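Local structure of adenosylmethionine-8-amino-7-oxononanoate aminotransferase (Methanocaldococcus jannaschii, 6ZHK) at residues K15-K18 / W22-Y25; M28-E33 / G412-Y417; I39-G42 / L47-I50; I99-K104 / L344-A349. The protein probably transfers the amino group of S-adenosyl-L-methionine to 8-amino-7-oxononanoate in biotin biosynthesis, using pyridoxal 5'-phosphate as cofactor. One frame throughout, in Å; residues are numbered along the deposited sequence. Where two conformers were deposited one is given.

In the fold
Contacts 1 and 2 touch. The hydroxyl OH of Y31 lies 2.7 Å from D17 OD2, and R32 NE lies 3.2 Å from K18 O. Both are probable hydrogen bonds. Contact 3 follows in the chain, its centre about 17 Å from that of contact 1. One side chain of each of these three lies within about 9 Å of that of R431, a predicted substrate residue. Contact 4 lies about 32 Å from contact 1, between centres. Its A349 is about 11 Å from K301, side chain to side chain. K301 is the predicted cofactor lysine and carries no cofactor here. All four reach the second subunit; I99 packs on its D17.

Contact 1: residues K15-K18 / W22-Y25; sequences KWDK and WHPY
D17 and H23 form a His-carboxylate hydrogen bond. It ties helix 10-20 to the loop that leads to helix 28-33. Both residues are buried, and this pair makes up nearly the whole contact.

H23 NE2 donates to D17 OD1 over 2.8 Å, with an N-H...O angle of 144°, so the bond is somewhat bent. OD1 lies at the edge of the imidazole, in the plane of the ring. Seen from the carboxylate, the donor arrives from above the plane, 38° out of it. The two flat groups are therefore far from coplanar, with their planes 75° apart. The CG of D17 stands anti to its own backbone N, which carries the carboxylate off the helix to the rim of the ring.

The remaining polar atoms have partners outside the segments. D17 OD2 is hydrogen-bonded to Y31 OH, so both carboxylate oxygens are engaged. H23 ND1 bonds to L90 O of the second subunit. A ring that gives a hydrogen from each nitrogen, one of them toward a carboxylate, would probably be positively charged. Bonds at both ring nitrogens also fix its rotation.

Packing comes from outside the pair. The H23 ring meets the Y31 ring, and H23 packs on C93 of the second subunit. The bond joins helix 10-20 to the loop that carries Y25, predicted to recognise the substrate and to stack on the adenine of S-adenosylmethionine. Beside the bond, H23 CE1 comes to 3.4 Å from D17 OD1.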
# COMPACT_ATOMS: atom_id res chain seq x y z
N LYS A 15 22.66 4.40 15.99
CA LYS A 15 22.30 3.37 16.94
C LYS A 15 20.81 3.10 16.87
O LYS A 15 20.40 1.94 16.89
CB LYS A 15 22.71 3.74 18.37
CG LYS A 15 22.42 2.66 19.40
CD LYS A 15 21.46 3.04 20.54
CE LYS A 15 22.12 3.07 21.91
NZ LYS A 15 22.97 1.87 22.12
N TRP A 16 19.99 4.15 16.84
CA TRP A 16 18.54 4.01 16.85
C TRP A 16 18.09 3.34 15.55
O TRP A 16 17.21 2.48 15.56
CB TRP A 16 17.87 5.40 16.99
CG TRP A 16 18.01 6.02 18.36
CD1 TRP A 16 18.44 5.43 19.52
CD2 TRP A 16 17.61 7.35 18.72
NE1 TRP A 16 18.39 6.30 20.56
CE2 TRP A 16 17.87 7.48 20.11
CE3 TRP A 16 17.08 8.43 18.02
CZ2 TRP A 16 17.60 8.66 20.78
CZ3 TRP A 16 16.81 9.60 18.69
CH2 TRP A 16 17.06 9.71 20.06
N ASP A 17 18.74 3.68 14.46
CA ASP A 17 18.45 3.07 13.19
C ASP A 17 18.58 1.54 13.30
O ASP A 17 17.70 0.78 12.89
CB ASP A 17 19.38 3.65 12.13
CG ASP A 17 19.06 3.24 10.71
OD1 ASP A 17 17.80 3.07 10.38
OD2 ASP A 17 20.05 3.06 9.93
N LYS A 18 19.69 1.08 13.87
CA LYS A 18 19.98 -0.34 13.97
C LYS A 18 19.11 -0.96 15.05
O LYS A 18 18.85 -2.15 15.02
CB LYS A 18 21.48 -0.52 14.27
CG LYS A 18 22.40 -0.22 13.08
CD LYS A 18 23.89 0.01 13.49
CE LYS A 18 24.73 0.28 12.26
NZ LYS A 18 26.20 0.22 12.53
N TRP A 22 13.29 -2.43 11.56
CA TRP A 22 13.47 -3.62 10.73
C TRP A 22 13.40 -3.15 9.27
O TRP A 22 12.31 -2.82 8.78
CB TRP A 22 12.37 -4.63 11.09
CG TRP A 22 12.54 -6.02 10.54
CD1 TRP A 22 13.24 -6.41 9.43
CD2 TRP A 22 11.86 -7.18 11.01
NE1 TRP A 22 13.11 -7.77 9.25
CE2 TRP A 22 12.29 -8.27 10.20
CE3 TRP A 22 11.00 -7.43 12.07
CZ2 TRP A 22 11.82 -9.56 10.39
CZ3 TRP A 22 10.54 -8.72 12.27
CH2 TRP A 22 10.99 -9.78 11.48
N HIS A 23 14.57 -3.10 8.63
CA HIS A 23 14.64 -2.50 7.29
C HIS A 23 14.09 -3.48 6.26
O HIS A 23 14.17 -4.69 6.44
CB HIS A 23 16.09 -2.17 6.93
CG HIS A 23 16.55 -0.89 7.56
ND1 HIS A 23 16.77 0.24 6.80
CD2 HIS A 23 16.79 -0.56 8.86
CE1 HIS A 23 17.13 1.26 7.59
NE2 HIS A 23 17.16 0.76 8.89
N PRO A 24 13.52 -2.95 5.14
CA PRO A 24 13.02 -3.79 4.05
C PRO A 24 14.23 -4.42 3.31
O PRO A 24 15.27 -3.77 3.17
CB PRO A 24 12.34 -2.75 3.13
CG PRO A 24 13.04 -1.38 3.43
CD PRO A 24 13.28 -1.50 4.93
N TYR A 25 14.05 -5.66 2.83
CA TYR A 25 14.99 -6.37 1.97
C TYR A 25 16.41 -6.29 2.55
O TYR A 25 17.32 -5.97 1.83
CB TYR A 25 15.00 -5.84 0.53
CG TYR A 25 13.96 -6.54 -0.32
CD1 TYR A 25 14.25 -7.74 -0.94
CD2 TYR A 25 12.68 -6.03 -0.45
CE1 TYR A 25 13.29 -8.43 -1.69
CE2 TYR A 25 11.70 -6.68 -1.21
CZ TYR A 25 12.03 -7.86 -1.85
OH TYR A 25 11.09 -8.54 -2.57

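Contact 2: residues M28-E33 / G412-Y417; sequences MKEYRE and GYKAGY
The carboxylate of E30 is the flat group that meets K414. The ammonium K414 NZ approaches E30 OE1 nearly along the C-O axis, at 2.8 Å, in a salt bridge. The other oxygen, OE2, accepts a hydrogen bond from F327 N of the second subunit. One carboxylate is thus gripped from its own chain and from the neighbouring subunit. On the other side of the contact, the ring of Y413 has A415 CB at its edge, in plane. The Y409 ring meets it nearly parallel, and R418 makes a cation-pi contact with it.

The backbones stay well apart. The nearest CA atoms, of E30 and K414, are 11.9 Å from each other. Two long side chains span the distance and slide past each other in opposite directions. E30 is extended beyond CG. The K414 chain bends at its third torsion (chi3 73°), and this turns its end to the carboxylate. K414 CE follows at 3.7 Å from E30 OE1. The salt bridge is described for one of the two deposited conformers of K414.

K414 is at the N-cap position of helix 415-425. E30 lies in helix 28-33, where E33 N bonds to E30 O at 3.0 Å. A weak bridge of 3.4 Å joins K29 NZ to E33 OE2 one turn along.

Residues 384 apart in sequence meet here at the surface. Joining chain-start and chain-end elements in this way is characteristic of the small domain of fold-type I aminotransferases. Y417, in the helix that K414 precedes, packs on the predicted substrate residue R431.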
# COMPACT_ATOMS: atom_id res chain seq x y z
N MET A 28 19.49 -7.93 8.72
CA MET A 28 19.72 -6.92 9.74
C MET A 28 21.01 -7.23 10.52
O MET A 28 21.62 -6.33 11.07
CB MET A 28 18.52 -6.88 10.69
CG MET A 28 17.27 -6.13 10.07
SD MET A 28 17.70 -4.48 9.36
CE MET A 28 18.07 -3.66 10.92
N LYS A 29 21.39 -8.51 10.58
CA LYS A 29 22.68 -8.87 11.19
C LYS A 29 23.79 -8.08 10.53
O LYS A 29 24.64 -7.53 11.21
CB LYS A 29 22.90 -10.39 11.19
CG LYS A 29 24.33 -10.81 11.55
CD LYS A 29 24.47 -12.12 12.30
CE LYS A 29 25.92 -12.35 12.72
NZ LYS A 29 26.86 -11.98 11.62
N GLU A 30 23.81 -8.05 9.20
CA GLU A 30 24.89 -7.41 8.48
C GLU A 30 24.75 -5.90 8.50
O GLU A 30 25.75 -5.20 8.59
CB GLU A 30 24.95 -7.95 7.05
CG GLU A 30 25.48 -9.35 7.18
CD GLU A 30 25.94 -9.95 5.88
OE1 GLU A 30 25.85 -9.24 4.83
OE2 GLU A 30 26.38 -11.13 5.93
N TYR A 31 23.52 -5.42 8.40
CA TYR A 31 23.29 -3.99 8.43
C TYR A 31 23.78 -3.43 9.77
O TYR A 31 24.38 -2.36 9.84
CB TYR A 31 21.78 -3.77 8.19
CG TYR A 31 21.38 -2.32 8.04
CD1 TYR A 31 21.44 -1.69 6.80
CD2 TYR A 31 20.93 -1.58 9.13
CE1 TYR A 31 21.06 -0.37 6.65
CE2 TYR A 31 20.62 -0.23 9.00
CZ TYR A 31 20.65 0.37 7.75
OH TYR A 31 20.36 1.70 7.61
N ARG A 32 23.53 -4.16 10.86
CA ARG A 32 23.93 -3.67 12.16
C ARG A 32 25.45 -3.64 12.33
O ARG A 32 25.93 -2.91 13.21
CB ARG A 32 23.38 -4.54 13.28
CG ARG A 32 21.91 -4.25 13.54
CD ARG A 32 21.42 -5.54 14.16
NE ARG A 32 20.38 -5.01 15.01
CZ ARG A 32 19.72 -5.70 15.93
NH1 ARG A 32 20.05 -6.96 16.19
NH2 ARG A 32 18.77 -5.08 16.59
N GLU A 33 26.19 -4.37 11.49
CA GLU A 33 27.64 -4.39 11.60
C GLU A 33 28.25 -3.27 10.76
O GLU A 33 29.40 -2.92 11.00
CB GLU A 33 28.23 -5.72 11.16
CG GLU A 33 28.11 -6.75 12.25
CD GLU A 33 28.24 -8.18 11.76
OE1 GLU A 33 28.36 -8.41 10.50
OE2 GLU A 33 28.21 -9.08 12.62
N GLY A 412 26.29 -15.79 -1.62
CA GLY A 412 26.84 -15.30 -0.37
C GLY A 412 28.03 -14.37 -0.59
O GLY A 412 28.44 -13.68 0.33
N TYR A 413 28.53 -14.32 -1.84
CA TYR A 413 29.72 -13.56 -2.15
C TYR A 413 29.42 -12.07 -2.29
O TYR A 413 30.31 -11.23 -2.09
CB TYR A 413 30.39 -14.16 -3.38
CG TYR A 413 31.77 -13.62 -3.65
CD1 TYR A 413 32.85 -14.01 -2.87
CD2 TYR A 413 31.99 -12.69 -4.66
CE1 TYR A 413 34.12 -13.52 -3.12
CE2 TYR A 413 33.26 -12.22 -4.95
CZ TYR A 413 34.33 -12.62 -4.15
OH TYR A 413 35.59 -12.12 -4.38
N LYS A 414 28.14 -11.74 -2.59
CA LYS A 414 27.72 -10.33 -2.68
C LYS A 414 28.57 -9.57 -3.68
O LYS A 414 29.05 -8.46 -3.39
CB LYS A 414 27.77 -9.67 -1.29
CG LYS A 414 26.83 -10.32 -0.26
CD LYS A 414 26.88 -9.72 1.15
CE LYS A 414 26.23 -8.35 1.28
NZ LYS A 414 26.56 -7.69 2.57
N ALA A 415 28.77 -10.14 -4.87
CA ALA A 415 29.67 -9.47 -5.81
C ALA A 415 29.20 -8.07 -6.17
O ALA A 415 30.00 -7.13 -6.27
CB ALA A 415 29.89 -10.30 -7.04
N GLY A 416 27.90 -7.90 -6.47
CA GLY A 416 27.42 -6.55 -6.73
C GLY A 416 27.64 -5.55 -5.58
O GLY A 416 28.00 -4.41 -5.83
N TYR A 417 27.43 -5.96 -4.33
CA TYR A 417 27.71 -5.07 -3.18
C TYR A 417 29.21 -4.73 -3.08
O TYR A 417 29.59 -3.64 -2.66
CB TYR A 417 27.20 -5.70 -1.89
CG TYR A 417 25.70 -5.59 -1.69
CD1 TYR A 417 25.09 -4.34 -1.52
CD2 TYR A 417 24.91 -6.72 -1.59
CE1 TYR A 417 23.72 -4.21 -1.32
CE2 TYR A 417 23.53 -6.61 -1.46
CZ TYR A 417 22.95 -5.36 -1.30
OH TYR A 417 21.60 -5.33 -1.12

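Contact 3: residues I39-G42 / L47-I50; sequences IERG and LIDI
I48 O is gripped by two backbone donors at once. E40 N reaches it at 2.9 Å, in the carbonyl plane and nearly straight, with an N-H...O angle of 173°. R41 N reaches it at 3.2 Å, tilted out of that plane. Two successive residues facing one make a classic beta bulge in the hairpin of strands 38-43 and 46-49. The pairing shifts by one residue between I39 and R41. Beyond the bulge, I48 N returns a bond to R41 O of 2.8 Å, and G42 pairs with L47 as a non-hydrogen-bonded antiparallel pair.

R41 and I48 share one face of the sheet. I48 CG2 lies over a face of the R41 guanidinium, offset toward its rim, 3.7 Å from NH2. The R41 side chain starts from the crowded position, with CG between N and the carbonyl carbon (chi1 75°). It then runs extended from CG to NE across I48. Its NH1 also makes a weak, bent bond within a salt bridge to E40 OE2, at 2.8 Å.

Apolar contacts fill in elsewhere. I39 CD1 crosses to L47 CB at 3.8 Å, and E40 CB touches I50 CG2 at 3.9 Å.

Strand 38-43 is the outermost of its sheet within the chain. The second subunit extends the sheet, because I39 pairs there with a parallel strand, and E40 OE1 bridges to K84 NZ of that subunit. Strand 46-49 lies between strands 38-43 and 54-57, while I50 packs on K10 and E14 of helix 10-20.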
# COMPACT_ATOMS: atom_id res chain seq x y z
N ILE A 39 20.38 9.33 5.13
CA ILE A 39 20.19 10.49 4.29
C ILE A 39 19.44 11.56 5.08
O ILE A 39 18.49 11.27 5.80
CB ILE A 39 19.50 10.09 2.96
CG1 ILE A 39 20.35 9.10 2.17
CG2 ILE A 39 19.16 11.34 2.16
CD1 ILE A 39 21.84 9.55 1.99
N GLU A 40 19.87 12.82 4.90
CA GLU A 40 19.33 13.96 5.64
C GLU A 40 18.67 14.96 4.71
O GLU A 40 17.75 15.66 5.09
CB GLU A 40 20.42 14.63 6.51
CG GLU A 40 19.79 15.35 7.72
CD GLU A 40 19.75 16.84 7.52
OE1 GLU A 40 19.18 17.56 8.39
OE2 GLU A 40 20.30 17.28 6.49
N ARG A 41 19.20 15.07 3.49
CA ARG A 41 18.55 15.97 2.56
C ARG A 41 19.01 15.55 1.17
O ARG A 41 19.72 14.56 1.02
CB ARG A 41 18.78 17.46 2.94
CG ARG A 41 20.18 17.99 2.65
CD ARG A 41 20.55 19.34 3.29
NE ARG A 41 22.01 19.45 3.34
CZ ARG A 41 22.83 19.25 4.39
NH1 ARG A 41 22.36 18.96 5.60
NH2 ARG A 41 24.14 19.36 4.22
N GLY A 42 18.49 16.23 0.16
CA GLY A 42 18.82 15.98 -1.22
C GLY A 42 18.93 17.29 -2.01
O GLY A 42 18.27 18.30 -1.69
N LEU A 47 21.88 12.57 -3.14
CA LEU A 47 21.47 12.30 -1.78
C LEU A 47 22.58 12.86 -0.87
O LEU A 47 23.76 12.61 -1.12
CB LEU A 47 21.44 10.77 -1.62
CG LEU A 47 20.35 10.11 -2.48
CD1 LEU A 47 20.61 8.60 -2.66
CD2 LEU A 47 18.95 10.38 -1.88
N ILE A 48 22.19 13.56 0.20
CA ILE A 48 23.17 14.13 1.11
C ILE A 48 23.01 13.48 2.47
O ILE A 48 21.91 13.51 3.02
CB ILE A 48 22.94 15.66 1.19
CG1 ILE A 48 23.05 16.27 -0.23
CG2 ILE A 48 23.94 16.30 2.17
CD1 ILE A 48 22.91 17.81 -0.29
N ASP A 49 24.09 12.87 2.98
CA ASP A 49 24.01 12.18 4.24
C ASP A 49 24.20 13.11 5.43
O ASP A 49 24.41 14.31 5.27
CB ASP A 49 24.87 10.92 4.26
CG ASP A 49 26.34 11.18 4.52
OD1 ASP A 49 26.69 12.36 4.65
OD2 ASP A 49 27.10 10.19 4.51
N ILE A 50 24.09 12.53 6.61
CA ILE A 50 24.10 13.26 7.86
C ILE A 50 25.52 13.76 8.13
O ILE A 50 25.69 14.54 9.07
CB ILE A 50 23.59 12.38 9.01
CG1 ILE A 50 24.47 11.12 9.21
CG2 ILE A 50 22.08 12.06 8.89
CD1 ILE A 50 24.10 10.26 10.45

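Contact 4: residues I99-K104 / L344-A349; sequences ILLAKK and LLCSAA
Helices 96-108 and 343-358 come close at L101 and C346, whose CA atoms are 6.5 Å apart. This is helix-to-helix packing in the large domain of a fold-type I aminotransferase. L101 is the residue that crosses. Its CG lies anti to the backbone N (chi1 177°), and both methyl groups reach the other helix. CD2 lies 3.7 Å from A349 CB and 3.8 Å from C346 CA, so it rests against the helix backbone as well as its side chains. CD1 adds a second contact with A349 CB, at 3.9 Å. L101 also touches L350 and L353. The i, i+3, i+4, i+7 spacing of these four residues is consistent with knobs-into-holes packing. C346 and A349 are small, consistent with the close approach.

L101 also touches Y118 on strand 115-119, an outer strand of the large sheet. Helix 96-108 also meets the second subunit, where L100 packs on W16 of that chain.

Away from the interface, L344 O takes two bonds from the same face of its plane. One is from A348 N, and the other is from S347 OG at 2.7 Å. At the contact itself, C346 SG lies 3.8 Å from L101 CD2.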
# COMPACT_ATOMS: atom_id res chain seq x y z
N ILE A 99 -9.43 14.24 -9.36
CA ILE A 99 -10.23 14.33 -10.58
C ILE A 99 -9.34 14.85 -11.69
O ILE A 99 -9.41 14.35 -12.83
CB ILE A 99 -11.49 15.21 -10.37
CG1 ILE A 99 -12.46 14.54 -9.39
CG2 ILE A 99 -12.19 15.44 -11.71
CD1 ILE A 99 -13.48 15.47 -8.73
N LEU A 100 -8.61 15.95 -11.41
CA LEU A 100 -7.76 16.52 -12.46
C LEU A 100 -6.69 15.50 -12.90
O LEU A 100 -6.38 15.34 -14.07
CB LEU A 100 -7.08 17.78 -11.92
CG LEU A 100 -8.01 18.89 -11.43
CD1 LEU A 100 -7.21 20.06 -10.87
CD2 LEU A 100 -8.85 19.39 -12.60
N LEU A 101 -6.11 14.81 -11.92
CA LEU A 101 -5.10 13.82 -12.25
C LEU A 101 -5.70 12.64 -13.03
O LEU A 101 -5.02 12.11 -13.95
CB LEU A 101 -4.50 13.31 -10.92
CG LEU A 101 -3.48 12.20 -11.14
CD1 LEU A 101 -2.32 12.69 -12.06
CD2 LEU A 101 -2.93 11.76 -9.78
N ALA A 102 -6.95 12.23 -12.73
CA ALA A 102 -7.47 11.03 -13.41
C ALA A 102 -7.63 11.39 -14.90
O ALA A 102 -7.33 10.60 -15.77
CB ALA A 102 -8.78 10.53 -12.82
N LYS A 103 -8.13 12.60 -15.18
CA LYS A 103 -8.26 13.00 -16.57
C LYS A 103 -6.88 13.05 -17.25
O LYS A 103 -6.73 12.62 -18.38
CB LYS A 103 -8.97 14.35 -16.64
CG LYS A 103 -9.04 14.94 -18.07
CD LYS A 103 -10.06 16.09 -18.15
CE LYS A 103 -10.02 16.86 -19.46
NZ LYS A 103 -9.77 15.97 -20.61
N LYS A 104 -5.87 13.58 -16.58
CA LYS A 104 -4.56 13.64 -17.22
C LYS A 104 -4.03 12.24 -17.52
O LYS A 104 -3.42 12.01 -18.57
CB LYS A 104 -3.54 14.35 -16.32
CG LYS A 104 -3.72 15.85 -16.09
CD LYS A 104 -3.69 16.73 -17.33
CE LYS A 104 -3.39 18.19 -16.95
NZ LYS A 104 -3.94 19.09 -17.98
N LEU A 344 -2.54 15.10 -1.29
CA LEU A 344 -1.08 15.30 -1.39
C LEU A 344 -0.44 14.38 -2.44
O LEU A 344 0.37 14.84 -3.26
CB LEU A 344 -0.44 15.12 -0.02
CG LEU A 344 -0.96 16.09 1.05
CD1 LEU A 344 -0.16 15.87 2.33
CD2 LEU A 344 -0.93 17.62 0.58
N LEU A 345 -0.83 13.08 -2.46
CA LEU A 345 -0.25 12.15 -3.43
C LEU A 345 -0.57 12.68 -4.81
O LEU A 345 0.30 12.68 -5.68
CB LEU A 345 -0.80 10.71 -3.31
CG LEU A 345 -0.85 10.15 -1.89
CD1 LEU A 345 -1.26 8.68 -1.86
CD2 LEU A 345 0.52 10.23 -1.23
N CYS A 346 -1.82 13.12 -5.02
CA CYS A 346 -2.22 13.43 -6.39
C CYS A 346 -1.61 14.77 -6.82
O CYS A 346 -1.29 14.99 -8.01
CB CYS A 346 -3.74 13.56 -6.44
SG CYS A 346 -4.60 11.97 -6.32
N SER A 347 -1.42 15.65 -5.85
CA SER A 347 -0.78 16.94 -6.18
C SER A 347 0.64 16.72 -6.71
O SER A 347 1.01 17.38 -7.69
CB SER A 347 -0.81 17.85 -4.98
OG SER A 347 0.15 17.42 -4.02
N ALA A 348 1.44 15.79 -6.10
CA ALA A 348 2.79 15.51 -6.59
C ALA A 348 2.71 15.01 -8.03
O ALA A 348 3.53 15.41 -8.88
CB ALA A 348 3.58 14.58 -5.72
N ALA A 349 1.76 14.09 -8.30
CA ALA A 349 1.68 13.53 -9.63
C ALA A 349 1.29 14.58 -10.67
O ALA A 349 1.75 14.51 -11.81
CB ALA A 349 0.71 12.36 -9.69